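Local coordinates for Xaa-Pro Dipeptidase (Alteromonas macleodii, PDB 2QS8), which probably works as a metal-dependent dipeptidase or carboxypeptidase of the amidohydrolase superfamily, carrying magnesium and a bound methionine in its active site, at residues Gly141-Thr146 / Gly192-Val197; Val166-Val171 / Val182-Lys187; Ala145-His150 / Val171-Tyr176; Thr109-Gly114 / Gly229-Val234; Phe213-Val218 / Ala245-Val250. All blocks are in the same frame, centred on the assembly; numbering follows the deposited sequence.

All five contacts lie within the TIM-barrel region of the chain. Contacts 1, 2 and 3 form one cluster, with centres 9 to 11 Å apart: contacts 1 and 3 share A145 and T146 on strand 145-146, and contacts 2 and 3 share V171 and helix 175-188. Contact 4 has its centre about 10 Å from that of contact 1. Its strand 231-236 lies beside strand 192-196 in one sheet, and contact 1 is nested inside the loop that contact 4 closes. Contact 5 joins the next two helices, 215-227 and 239-248, on either side of strand 231-236 in sequence. Together they run from barrel interior to outer helices; contacts 2, 3 and 5 also pack against neighbouring subunits.

Contact 1: Gly141-Thr146 / Gly192-Val197; sequences GKTIAT and GIKITV
I144 is bonded at both backbone ends by segment 192-197. Its N donates to K194 O over 2.7 Å with an N-H...O angle of 170°, and its O accepts a longer, more bent bond from T196 N, 3.2 Å. The two bonds straddle I195, so the pair I144-I195 forms a single bridge between strand 192-196 of the TIM-barrel wall and the chain running into strand 145-146. The touching parts diverge by 42° in direction, consistent with a bridge that does not extend further. Two waters continue the link at its ends. One accepts from K194 N and lies 3.0 Å from K142 O; the other accepts from T196 OG1 at 2.7 Å and, weakly, from T146 N.

T143 and K194 make the closest side-chain approach. They cross obliquely, T143 OG1 lying 3.3 Å from K194 CG. OG1 lies beside the backbone N (chi1 -64°), which puts CG2 anti to it, and both branches touch K194 CG. The start of the lysine chain is packed here; its far end, bent at chi2 and chi4, donates from NZ to V113 O, and the side chain passes about 4 Å, nearest atoms, from the magnesium ion. I144 is buried about as much as T143: its CB meets I195 CG2 at 3.9 Å, with A181 of helix 175-188 over I144 and V218 and V221 of helix 215-227 over I195. At the far end, A145 CB lies 3.4 Å from T196 OG1.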
# COMPACT_ATOMS: atom_id res chain seq x y z
N GLY A 141 -22.47 -2.82 10.10
CA GLY A 141 -22.27 -3.17 8.71
C GLY A 141 -21.37 -4.40 8.59
O GLY A 141 -21.46 -5.33 9.40
N LYS A 142 -20.49 -4.40 7.59
CA LYS A 142 -19.60 -5.53 7.39
C LYS A 142 -18.51 -5.61 8.45
O LYS A 142 -17.80 -4.64 8.70
CB LYS A 142 -18.93 -5.45 6.01
CG LYS A 142 -17.90 -6.56 5.75
CD LYS A 142 -18.55 -7.92 5.46
CE LYS A 142 -17.52 -9.03 5.43
NZ LYS A 142 -17.04 -9.39 6.79
N THR A 143 -18.40 -6.77 9.09
CA THR A 143 -17.38 -6.99 10.11
C THR A 143 -16.02 -6.93 9.41
O THR A 143 -15.87 -7.48 8.33
CB THR A 143 -17.52 -8.39 10.77
OG1 THR A 143 -18.77 -8.48 11.46
CG2 THR A 143 -16.38 -8.63 11.76
N ILE A 144 -15.05 -6.26 10.01
CA ILE A 144 -13.75 -6.15 9.39
C ILE A 144 -12.80 -7.25 9.85
O ILE A 144 -12.71 -7.55 11.04
CB ILE A 144 -13.12 -4.78 9.66
CG1 ILE A 144 -14.03 -3.68 9.10
CG2 ILE A 144 -11.73 -4.72 9.02
CD1 ILE A 144 -13.51 -2.26 9.35
N ALA A 145 -12.09 -7.83 8.89
CA ALA A 145 -11.15 -8.90 9.17
C ALA A 145 -9.90 -8.80 8.30
O ALA A 145 -9.85 -8.02 7.34
CB ALA A 145 -11.83 -10.25 8.91
N THR A 146 -8.90 -9.60 8.66
CA THR A 146 -7.67 -9.67 7.89
C THR A 146 -7.79 -10.92 7.00
O THR A 146 -8.62 -11.78 7.25
CB THR A 146 -6.44 -9.80 8.80
OG1 THR A 146 -6.62 -10.87 9.73
CG2 THR A 146 -6.22 -8.51 9.54
N GLY A 192 -21.39 1.88 13.97
CA GLY A 192 -20.17 1.45 14.63
C GLY A 192 -19.33 0.48 13.82
O GLY A 192 -19.62 0.18 12.66
N ILE A 193 -18.29 -0.04 14.47
CA ILE A 193 -17.37 -0.96 13.84
C ILE A 193 -17.29 -2.27 14.58
O ILE A 193 -17.37 -2.32 15.81
CB ILE A 193 -15.94 -0.36 13.79
CG1 ILE A 193 -15.92 0.88 12.90
CG2 ILE A 193 -14.94 -1.40 13.28
CD1 ILE A 193 -16.23 0.61 11.42
N LYS A 194 -17.12 -3.35 13.82
CA LYS A 194 -16.98 -4.68 14.38
C LYS A 194 -15.80 -5.37 13.68
O LYS A 194 -15.70 -5.34 12.46
CB LYS A 194 -18.26 -5.48 14.17
CG LYS A 194 -18.12 -6.97 14.37
CD LYS A 194 -17.83 -7.33 15.81
CE LYS A 194 -17.86 -8.84 16.00
NZ LYS A 194 -19.08 -9.47 15.42
N ILE A 195 -14.91 -5.97 14.46
CA ILE A 195 -13.76 -6.67 13.89
C ILE A 195 -13.58 -8.03 14.57
O ILE A 195 -14.06 -8.24 15.69
CB ILE A 195 -12.43 -5.90 14.09
CG1 ILE A 195 -12.08 -5.82 15.57
CG2 ILE A 195 -12.54 -4.53 13.46
CD1 ILE A 195 -10.72 -5.17 15.87
N THR A 196 -12.92 -8.95 13.89
CA THR A 196 -12.62 -10.25 14.45
C THR A 196 -11.11 -10.20 14.76
O THR A 196 -10.27 -10.40 13.89
CB THR A 196 -12.94 -11.42 13.47
OG1 THR A 196 -12.42 -11.13 12.17
CG2 THR A 196 -14.44 -11.62 13.37
N VAL A 197 -10.80 -9.90 16.02
CA VAL A 197 -9.41 -9.80 16.44
C VAL A 197 -8.73 -11.16 16.61
O VAL A 197 -7.51 -11.23 16.76
CB VAL A 197 -9.29 -8.98 17.76
CG1 VAL A 197 -9.46 -9.89 18.96
CG2 VAL A 197 -7.95 -8.25 17.80
O HOH W 1 -17.87 -3.01 11.19
O HOH W 2 -9.91 -11.48 11.29

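Contact 2: Val166-Val171 / Val182-Lys187; sequences VPEQGV and VRQRYK
The backbones approach most closely at E168 and Q184, whose CA atoms are 5.6 Å apart, where the 3-10 turn 167-169 meets helix 175-188. R185 makes the polar link: its NH2 donates to E168 O at 2.7 Å, and NH1 adds a weak second bond to the same oxygen. That oxygen lies near the guanidinium plane, yet NH2 stands 65° out of the carbonyl plane, off any lone-pair direction. The arginine chain gets there by unusual torsions, chi1 -109° and chi2 27°, and Q184 CB lies over the rim of one guanidinium face. NH1 also salt-bridges D188, which together with the bonds to E168 O limits rotation of the group. E168 and Q184 cross at about a right angle, E168 CG 3.3 Å from Q184 OE1, while Q184 NE2 bonds to D188 of its own helix and to Y162 OH of a neighbouring subunit. A leucine in place of R185 would probably leave E168 O without its charged donor and D188 without its salt-bridge partner, freeing the turn to shift. In the beta/alpha order of a TIM barrel, the loop between strands 145-146 and 171-172 packs on the outer helix preceding strand 192-196.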
# COMPACT_ATOMS: atom_id res chain seq x y z
N VAL A 166 -10.87 -6.62 -1.27
CA VAL A 166 -10.13 -5.38 -1.09
C VAL A 166 -10.54 -4.80 0.27
O VAL A 166 -11.55 -5.21 0.84
CB VAL A 166 -10.41 -4.37 -2.23
CG1 VAL A 166 -9.88 -4.94 -3.54
CG2 VAL A 166 -11.89 -4.06 -2.33
N PRO A 167 -9.75 -3.86 0.81
CA PRO A 167 -10.06 -3.25 2.11
C PRO A 167 -11.50 -2.77 2.29
O PRO A 167 -12.10 -2.99 3.33
CB PRO A 167 -9.05 -2.10 2.20
CG PRO A 167 -7.88 -2.62 1.41
CD PRO A 167 -8.56 -3.23 0.20
N GLU A 168 -12.05 -2.13 1.26
CA GLU A 168 -13.41 -1.62 1.32
C GLU A 168 -14.43 -2.74 1.53
O GLU A 168 -15.52 -2.49 2.00
CB GLU A 168 -13.74 -0.82 0.06
CG GLU A 168 -13.00 0.52 -0.07
CD GLU A 168 -11.66 0.41 -0.78
OE1 GLU A 168 -11.09 -0.71 -0.86
OE2 GLU A 168 -11.16 1.45 -1.25
N GLN A 169 -14.07 -3.97 1.18
CA GLN A 169 -14.99 -5.08 1.36
C GLN A 169 -14.89 -5.68 2.77
O GLN A 169 -15.55 -6.66 3.08
CB GLN A 169 -14.74 -6.17 0.30
CG GLN A 169 -15.06 -5.72 -1.10
CD GLN A 169 -14.73 -6.77 -2.15
OE1 GLN A 169 -13.65 -7.36 -2.13
NE2 GLN A 169 -15.65 -6.99 -3.08
N GLY A 170 -14.03 -5.10 3.61
CA GLY A 170 -13.89 -5.62 4.96
C GLY A 170 -12.73 -6.57 5.25
O GLY A 170 -12.67 -7.13 6.35
N VAL A 171 -11.83 -6.77 4.29
CA VAL A 171 -10.66 -7.63 4.48
C VAL A 171 -9.42 -6.74 4.31
O VAL A 171 -9.18 -6.17 3.24
CB VAL A 171 -10.63 -8.80 3.48
CG1 VAL A 171 -9.50 -9.78 3.86
CG2 VAL A 171 -11.98 -9.50 3.49
N VAL A 182 -12.53 1.03 7.76
CA VAL A 182 -13.35 1.70 8.76
C VAL A 182 -14.14 2.82 8.07
O VAL A 182 -15.34 2.95 8.28
CB VAL A 182 -12.49 2.29 9.90
CG1 VAL A 182 -13.32 3.20 10.78
CG2 VAL A 182 -11.90 1.16 10.72
N ARG A 183 -13.46 3.61 7.26
CA ARG A 183 -14.12 4.68 6.54
C ARG A 183 -15.21 4.16 5.60
O ARG A 183 -16.23 4.83 5.41
CB ARG A 183 -13.09 5.52 5.79
CG ARG A 183 -12.29 6.45 6.73
CD ARG A 183 -11.10 7.10 6.04
NE ARG A 183 -10.41 8.06 6.91
CZ ARG A 183 -9.11 8.32 6.84
NH1 ARG A 183 -8.34 7.70 5.95
NH2 ARG A 183 -8.57 9.20 7.66
N GLN A 184 -15.01 2.97 5.02
CA GLN A 184 -16.01 2.40 4.13
C GLN A 184 -17.29 2.09 4.90
O GLN A 184 -18.39 2.25 4.38
CB GLN A 184 -15.50 1.10 3.49
CG GLN A 184 -16.45 0.51 2.47
CD GLN A 184 -16.71 1.45 1.31
OE1 GLN A 184 -15.79 2.12 0.83
NE2 GLN A 184 -17.95 1.51 0.84
N ARG A 185 -17.14 1.65 6.14
CA ARG A 185 -18.31 1.35 6.96
C ARG A 185 -19.05 2.67 7.26
O ARG A 185 -20.27 2.70 7.29
CB ARG A 185 -17.91 0.62 8.24
CG ARG A 185 -18.32 -0.85 8.26
CD ARG A 185 -18.42 -1.45 6.85
NE ARG A 185 -17.12 -1.83 6.32
CZ ARG A 185 -16.87 -2.14 5.06
NH1 ARG A 185 -17.82 -2.13 4.15
NH2 ARG A 185 -15.63 -2.47 4.72
N TYR A 186 -18.29 3.73 7.46
CA TYR A 186 -18.88 5.04 7.70
C TYR A 186 -19.65 5.44 6.42
O TYR A 186 -20.76 5.97 6.47
CB TYR A 186 -17.79 6.09 7.96
CG TYR A 186 -18.21 7.51 7.70
CD1 TYR A 186 -19.10 8.17 8.55
CD2 TYR A 186 -17.72 8.21 6.60
CE1 TYR A 186 -19.50 9.49 8.31
CE2 TYR A 186 -18.11 9.52 6.34
CZ TYR A 186 -18.99 10.16 7.20
OH TYR A 186 -19.36 11.46 6.95
N LYS A 187 -19.02 5.15 5.28
CA LYS A 187 -19.59 5.47 3.99
C LYS A 187 -20.87 4.68 3.74
O LYS A 187 -21.83 5.24 3.23
CB LYS A 187 -18.56 5.19 2.88
CG LYS A 187 -18.95 5.63 1.47
CD LYS A 187 -17.75 5.45 0.51
CE LYS A 187 -18.13 5.79 -0.93
NZ LYS A 187 -16.94 5.90 -1.78

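Contact 3: Ala145-His150 / Val171-Tyr176; sequences ATTGGH and VVNGPY. With MET (methionine), chain D.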
# COMPACT_ATOMS: atom_id res chain seq x y z
N ALA A 145 -12.09 -7.83 8.89
CA ALA A 145 -11.15 -8.90 9.17
C ALA A 145 -9.90 -8.80 8.30
O ALA A 145 -9.85 -8.02 7.34
CB ALA A 145 -11.83 -10.25 8.91
N THR A 146 -8.90 -9.60 8.66
CA THR A 146 -7.67 -9.67 7.89
C THR A 146 -7.79 -10.92 7.00
O THR A 146 -8.62 -11.78 7.25
CB THR A 146 -6.44 -9.80 8.80
OG1 THR A 146 -6.62 -10.87 9.73
CG2 THR A 146 -6.22 -8.51 9.54
N THR A 147 -6.95 -10.99 5.97
CA THR A 147 -6.99 -12.12 5.04
C THR A 147 -7.15 -13.47 5.74
O THR A 147 -6.35 -13.84 6.59
CB THR A 147 -5.74 -12.16 4.17
OG1 THR A 147 -5.70 -10.97 3.36
CG2 THR A 147 -5.72 -13.42 3.27
N GLY A 148 -8.20 -14.20 5.38
CA GLY A 148 -8.43 -15.51 5.98
C GLY A 148 -9.05 -15.48 7.36
O GLY A 148 -9.36 -16.52 7.93
N GLY A 149 -9.25 -14.28 7.89
CA GLY A 149 -9.82 -14.12 9.22
C GLY A 149 -11.25 -14.62 9.37
O GLY A 149 -11.96 -14.87 8.39
N HIS A 150 -11.66 -14.76 10.62
CA HIS A 150 -12.99 -15.27 10.94
C HIS A 150 -14.11 -14.63 10.13
O HIS A 150 -15.07 -15.31 9.76
CB HIS A 150 -13.27 -15.10 12.44
CG HIS A 150 -14.63 -15.58 12.86
ND1 HIS A 150 -15.05 -16.88 12.67
CD2 HIS A 150 -15.66 -14.92 13.45
CE1 HIS A 150 -16.28 -17.00 13.13
NE2 HIS A 150 -16.68 -15.84 13.61
N VAL A 171 -11.83 -6.77 4.29
CA VAL A 171 -10.66 -7.63 4.48
C VAL A 171 -9.42 -6.74 4.31
O VAL A 171 -9.18 -6.17 3.24
CB VAL A 171 -10.63 -8.80 3.48
CG1 VAL A 171 -9.50 -9.78 3.86
CG2 VAL A 171 -11.98 -9.50 3.49
N VAL A 172 -8.64 -6.63 5.38
CA VAL A 172 -7.48 -5.75 5.42
C VAL A 172 -6.16 -6.34 5.89
O VAL A 172 -6.12 -7.41 6.48
CB VAL A 172 -7.78 -4.57 6.37
CG1 VAL A 172 -9.04 -3.84 5.94
CG2 VAL A 172 -7.94 -5.11 7.79
N ASN A 173 -5.10 -5.60 5.62
CA ASN A 173 -3.74 -5.95 6.03
C ASN A 173 -3.01 -4.61 6.20
O ASN A 173 -2.93 -3.82 5.27
CB ASN A 173 -3.05 -6.80 4.96
CG ASN A 173 -3.62 -8.20 4.87
OD1 ASN A 173 -3.51 -9.00 5.81
ND2 ASN A 173 -4.24 -8.51 3.73
N GLY A 174 -2.51 -4.36 7.41
CA GLY A 174 -1.80 -3.12 7.68
C GLY A 174 -2.74 -2.02 8.16
O GLY A 174 -3.95 -2.11 7.98
N PRO A 175 -2.19 -0.95 8.77
CA PRO A 175 -2.98 0.17 9.29
C PRO A 175 -3.69 1.05 8.26
O PRO A 175 -4.76 1.60 8.55
CB PRO A 175 -1.96 0.95 10.11
CG PRO A 175 -0.69 0.74 9.35
CD PRO A 175 -0.75 -0.73 8.98
N TYR A 176 -3.11 1.21 7.08
CA TYR A 176 -3.74 2.05 6.07
C TYR A 176 -4.98 1.36 5.49
O TYR A 176 -6.01 2.01 5.28
CB TYR A 176 -2.73 2.43 4.98
CG TYR A 176 -1.51 3.07 5.59
CD1 TYR A 176 -0.22 2.57 5.33
CD2 TYR A 176 -1.64 4.12 6.49
CE1 TYR A 176 0.90 3.11 5.97
CE2 TYR A 176 -0.53 4.66 7.13
CZ TYR A 176 0.74 4.15 6.87
OH TYR A 176 1.83 4.69 7.52
N MET D . -20.18 -16.58 16.18
CA MET D . -19.13 -17.05 17.13
C MET D . -18.00 -17.78 16.41
O MET D . -16.89 -17.84 16.97
CB MET D . -19.75 -17.98 18.17
CG MET D . -18.77 -18.45 19.21
SD MET D . -19.58 -19.34 20.49
CE MET D . -20.46 -18.01 21.26
OXT MET D . -18.25 -18.30 15.30
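A145 O is held from strand 171-172 by two groups: V172 N donates to it at 2.7 Å, and V171 CA makes a CA-H...O contact at 3.0 Å. This is the register of a parallel pair, A145 beside V171, in a two-strand sheet 145-146 / 171-172 next to the TIM barrel wall. A second CA-H...O contact runs the other way, from T146 CA to V172 O at 3.1 Å, and T146 CG2 rests against the same oxygen.

Beyond the strands the link passes to side chains. N173 ND2 donates to T147 OG1 at 2.9 Å, almost straight at 170°, with the hydroxyl oxygen lying in the amide plane; OD1 of the same amide accepts from R183 of a neighbouring subunit, which fixes which way the amide is flipped. V171 puts CG1 anti to its backbone N (chi1 -171°), and this methyl packs 3.5 Å from T147 N, at the second residue of the turn.

That turn, a type II beta turn from T146 to G149, redirects the chain toward the ligand pocket. There H150, stacked on H235, brings CE1 to 3.2 Å from OXT of the bound methionine.

Contact 4: Thr109-Gly114 / Gly229-Val234; sequences TVRQVG and GMWVAV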
# COMPACT_ATOMS: atom_id res chain seq x y z
N THR A 109 -34.29 -2.34 21.49
CA THR A 109 -33.06 -1.81 20.92
C THR A 109 -32.06 -2.95 20.79
O THR A 109 -31.94 -3.77 21.70
CB THR A 109 -32.43 -0.70 21.81
OG1 THR A 109 -33.32 0.41 21.93
CG2 THR A 109 -31.13 -0.19 21.19
N VAL A 110 -31.37 -3.01 19.66
CA VAL A 110 -30.36 -4.04 19.44
C VAL A 110 -29.15 -3.46 18.72
O VAL A 110 -29.25 -2.43 18.05
CB VAL A 110 -30.89 -5.24 18.59
CG1 VAL A 110 -32.05 -5.92 19.29
CG2 VAL A 110 -31.33 -4.76 17.21
N ARG A 111 -28.01 -4.11 18.88
CA ARG A 111 -26.80 -3.72 18.21
C ARG A 111 -26.44 -4.87 17.25
O ARG A 111 -26.05 -5.95 17.71
CB ARG A 111 -25.66 -3.51 19.22
CG ARG A 111 -24.39 -2.90 18.63
CD ARG A 111 -23.24 -2.75 19.65
NE ARG A 111 -22.79 -4.04 20.15
CZ ARG A 111 -21.65 -4.24 20.80
NH1 ARG A 111 -20.84 -3.22 21.05
NH2 ARG A 111 -21.31 -5.46 21.18
N GLN A 112 -26.63 -4.67 15.94
CA GLN A 112 -26.27 -5.71 14.97
C GLN A 112 -24.77 -5.56 14.70
O GLN A 112 -24.32 -4.53 14.18
CB GLN A 112 -27.02 -5.55 13.66
CG GLN A 112 -26.60 -6.59 12.62
CD GLN A 112 -27.75 -7.42 12.11
OE1 GLN A 112 -28.72 -7.66 12.82
NE2 GLN A 112 -27.64 -7.88 10.87
N VAL A 113 -24.01 -6.58 15.04
CA VAL A 113 -22.58 -6.51 14.83
C VAL A 113 -22.09 -7.45 13.73
O VAL A 113 -21.22 -8.28 13.98
CB VAL A 113 -21.82 -6.80 16.14
CG1 VAL A 113 -21.98 -5.62 17.10
CG2 VAL A 113 -22.37 -8.06 16.78
N GLY A 114 -22.65 -7.29 12.53
CA GLY A 114 -22.23 -8.10 11.40
C GLY A 114 -23.26 -8.71 10.47
O GLY A 114 -24.18 -9.39 10.90
N GLY A 229 -16.45 8.99 15.37
CA GLY A 229 -17.41 8.84 16.44
C GLY A 229 -18.11 7.50 16.42
O GLY A 229 -19.32 7.41 16.65
N MSE A 230 -17.35 6.45 16.14
CA MSE A 230 -17.90 5.10 16.06
C MSE A 230 -17.40 4.22 17.20
O MSE A 230 -16.23 4.30 17.57
CB MSE A 230 -17.51 4.49 14.72
CG MSE A 230 -18.06 5.27 13.55
SE MSE A 230 -17.44 4.51 11.86
CE MSE A 230 -18.91 3.24 11.43
N TRP A 231 -18.29 3.42 17.78
CA TRP A 231 -17.87 2.51 18.85
C TRP A 231 -17.22 1.32 18.17
O TRP A 231 -17.40 1.10 16.97
CB TRP A 231 -19.06 2.05 19.71
CG TRP A 231 -20.34 1.80 18.95
CD1 TRP A 231 -21.43 2.61 18.90
CD2 TRP A 231 -20.67 0.65 18.15
NE1 TRP A 231 -22.42 2.04 18.13
CE2 TRP A 231 -21.98 0.83 17.67
CE3 TRP A 231 -19.99 -0.53 17.82
CZ2 TRP A 231 -22.62 -0.10 16.85
CZ3 TRP A 231 -20.62 -1.47 17.00
CH2 TRP A 231 -21.93 -1.25 16.53
N VAL A 232 -16.45 0.54 18.93
CA VAL A 232 -15.77 -0.62 18.38
C VAL A 232 -16.07 -1.89 19.18
O VAL A 232 -15.69 -2.00 20.35
CB VAL A 232 -14.24 -0.38 18.33
CG1 VAL A 232 -13.51 -1.61 17.81
CG2 VAL A 232 -13.94 0.82 17.43
N ALA A 233 -16.78 -2.83 18.55
CA ALA A 233 -17.10 -4.11 19.17
C ALA A 233 -16.03 -5.08 18.64
O ALA A 233 -15.61 -4.97 17.49
CB ALA A 233 -18.50 -4.57 18.74
N VAL A 234 -15.60 -6.03 19.47
CA VAL A 234 -14.54 -6.95 19.05
C VAL A 234 -14.75 -8.44 19.32
O VAL A 234 -14.85 -8.87 20.46
CB VAL A 234 -13.19 -6.52 19.69
CG1 VAL A 234 -12.05 -7.45 19.24
CG2 VAL A 234 -12.87 -5.08 19.32
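R111 crosses from strand 107-112 toward W231 and A233, starting from a CB that points at strand 231-236. With CG anti to the backbone N (chi1 -172°) the chain runs out extended, and CG comes 3.6 Å from W231 CH2. CD lies over the face of the indole, 3.9 Å from the centroid of the six-membered ring and 18° off its normal, a CH-pi contact. A bend at chi3 (64°) turns NE out of the extended line to donate to M68 O. CZ is 5.2 Å from the same centroid, too long for more than a weak cation-pi attraction. The guanidinium group lays one face against A233 CB, which is 3.6 Å from NH1; NH1 bonds to S252 and NH2 forms a salt bridge with E254, so the charge is met from several directions. V113 CG1 adds apolar contacts, 4.0 Å from A233 CB and more loosely with W231 CZ3.

A methionine at R111 would probably still pass over the indole but leave E254 without its salt-bridge mate and M68 O and S252 without their donor.

The pattern of R111, V113, W231 and A233 facing one another places the contact inside the barrel. Strand 107-112 is flanked by strands 60-67 and 136-139, strand 231-236 pairs with 192-196 and 252-253, and on its outer side V232 packs on V221 and A225 of helix 215-227.

Contact 5: Phe213-Val218 / Ala245-Val250; sequences FTQEEV and AIKAGV
V218 sets its CG2 methyl over the last turn of helix 239-248, 3.8 Å from A245 CA and 3.9 Å from A248 CB. The contact is helix packing on the outside of the TIM barrel: helices 215-227 and 239-248 follow one another along the chain with strand 231-236 between them. CG2 reaches A245 and A248 because it lies anti to the backbone N of V218, while CG1 sits between N and the carbonyl carbon (chi1 60°) and touches A248 CB at 4.1 Å. The methyl thus meets a small-residue surface, with V250 CG1 loosely alongside at 4.5 Å from CG2 and V234 of the neighbouring strand packed on A245.

One turn earlier, Q215 extends the same face. Its chain folds back at chi2, bringing NE2 to 3.9 Å from A248 CB. The amide is held from both helices, NE2 donating to R244 O and to D219 OD1. K247 passes the glutamine more loosely, at the solvent side.

Each segment also holds a helix end. Helix 239-248 stops in a Schellman motif, G249 taking positive phi and its N donating to I246 O at 3.1 Å. T214 and E217 form a capping box at the start of helix 215-227, and E217 also makes a salt bridge to R183 of a neighbouring subunit. In the box, T214 N donates to E217 OE1 at 2.9 Å, and E217 N donates to T214 OG1 at 2.9 Å.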
# COMPACT_ATOMS: atom_id res chain seq x y z
N PHE A 213 -5.16 -9.74 14.31
CA PHE A 213 -4.92 -8.32 14.12
C PHE A 213 -3.62 -8.03 14.85
O PHE A 213 -3.40 -8.51 15.97
CB PHE A 213 -6.04 -7.47 14.73
CG PHE A 213 -7.13 -7.07 13.76
CD1 PHE A 213 -8.05 -8.01 13.29
CD2 PHE A 213 -7.23 -5.76 13.32
CE1 PHE A 213 -9.06 -7.64 12.40
CE2 PHE A 213 -8.24 -5.37 12.42
CZ PHE A 213 -9.16 -6.32 11.97
N THR A 214 -2.73 -7.26 14.23
CA THR A 214 -1.47 -6.90 14.87
C THR A 214 -1.85 -5.73 15.79
O THR A 214 -2.92 -5.15 15.65
CB THR A 214 -0.44 -6.40 13.85
OG1 THR A 214 -0.89 -5.16 13.31
CG2 THR A 214 -0.26 -7.41 12.69
N GLN A 215 -0.97 -5.37 16.73
CA GLN A 215 -1.28 -4.28 17.64
C GLN A 215 -1.44 -3.00 16.81
O GLN A 215 -2.34 -2.20 17.06
CB GLN A 215 -0.18 -4.11 18.69
CG GLN A 215 -0.56 -3.12 19.78
CD GLN A 215 -1.77 -3.58 20.58
OE1 GLN A 215 -1.75 -4.63 21.24
NE2 GLN A 215 -2.85 -2.80 20.51
N GLU A 216 -0.56 -2.82 15.83
CA GLU A 216 -0.62 -1.66 14.95
C GLU A 216 -1.97 -1.61 14.20
O GLU A 216 -2.56 -0.54 14.04
CB GLU A 216 0.53 -1.71 13.95
CG GLU A 216 0.48 -0.69 12.84
CD GLU A 216 1.63 -0.86 11.83
OE1 GLU A 216 1.83 -2.00 11.35
OE2 GLU A 216 2.32 0.13 11.53
N GLU A 217 -2.44 -2.75 13.73
CA GLU A 217 -3.69 -2.81 13.00
C GLU A 217 -4.91 -2.52 13.89
O GLU A 217 -5.80 -1.77 13.49
CB GLU A 217 -3.86 -4.16 12.30
CG GLU A 217 -2.80 -4.46 11.23
CD GLU A 217 -2.90 -5.87 10.65
OE1 GLU A 217 -3.23 -6.82 11.38
OE2 GLU A 217 -2.62 -6.03 9.45
N VAL A 218 -4.97 -3.09 15.09
CA VAL A 218 -6.12 -2.82 15.94
C VAL A 218 -6.05 -1.41 16.51
O VAL A 218 -7.09 -0.80 16.76
CB VAL A 218 -6.28 -3.90 17.07
CG1 VAL A 218 -5.06 -3.94 17.97
CG2 VAL A 218 -7.52 -3.59 17.88
N ALA A 245 -6.66 -5.81 21.65
CA ALA A 245 -7.83 -4.97 21.46
C ALA A 245 -8.20 -4.19 22.72
O ALA A 245 -8.58 -3.03 22.63
CB ALA A 245 -9.02 -5.83 21.00
N ILE A 246 -8.12 -4.85 23.88
CA ILE A 246 -8.44 -4.19 25.14
C ILE A 246 -7.47 -3.04 25.35
O ILE A 246 -7.88 -1.93 25.68
CB ILE A 246 -8.33 -5.18 26.31
CG1 ILE A 246 -9.33 -6.31 26.11
CG2 ILE A 246 -8.62 -4.46 27.63
CD1 ILE A 246 -9.13 -7.49 27.03
N LYS A 247 -6.19 -3.30 25.14
CA LYS A 247 -5.18 -2.27 25.31
C LYS A 247 -5.33 -1.15 24.27
O LYS A 247 -4.94 -0.02 24.52
CB LYS A 247 -3.77 -2.87 25.21
CG LYS A 247 -3.35 -3.65 26.45
CD LYS A 247 -1.89 -4.08 26.41
CE LYS A 247 -1.64 -5.23 25.45
NZ LYS A 247 -0.23 -5.68 25.54
N ALA A 248 -5.90 -1.48 23.11
CA ALA A 248 -6.07 -0.48 22.06
C ALA A 248 -7.20 0.49 22.41
O ALA A 248 -7.24 1.61 21.90
CB ALA A 248 -6.35 -1.15 20.71
N GLY A 249 -8.11 0.05 23.27
CA GLY A 249 -9.20 0.90 23.69
C GLY A 249 -10.57 0.63 23.09
O GLY A 249 -11.40 1.54 23.03
N VAL A 250 -10.83 -0.60 22.66
CA VAL A 250 -12.12 -0.91 22.07
C VAL A 250 -13.20 -0.82 23.16
O VAL A 250 -12.89 -0.87 24.35
CB VAL A 250 -12.12 -2.31 21.40
CG1 VAL A 250 -11.04 -2.36 20.34
CG2 VAL A 250 -11.88 -3.40 22.43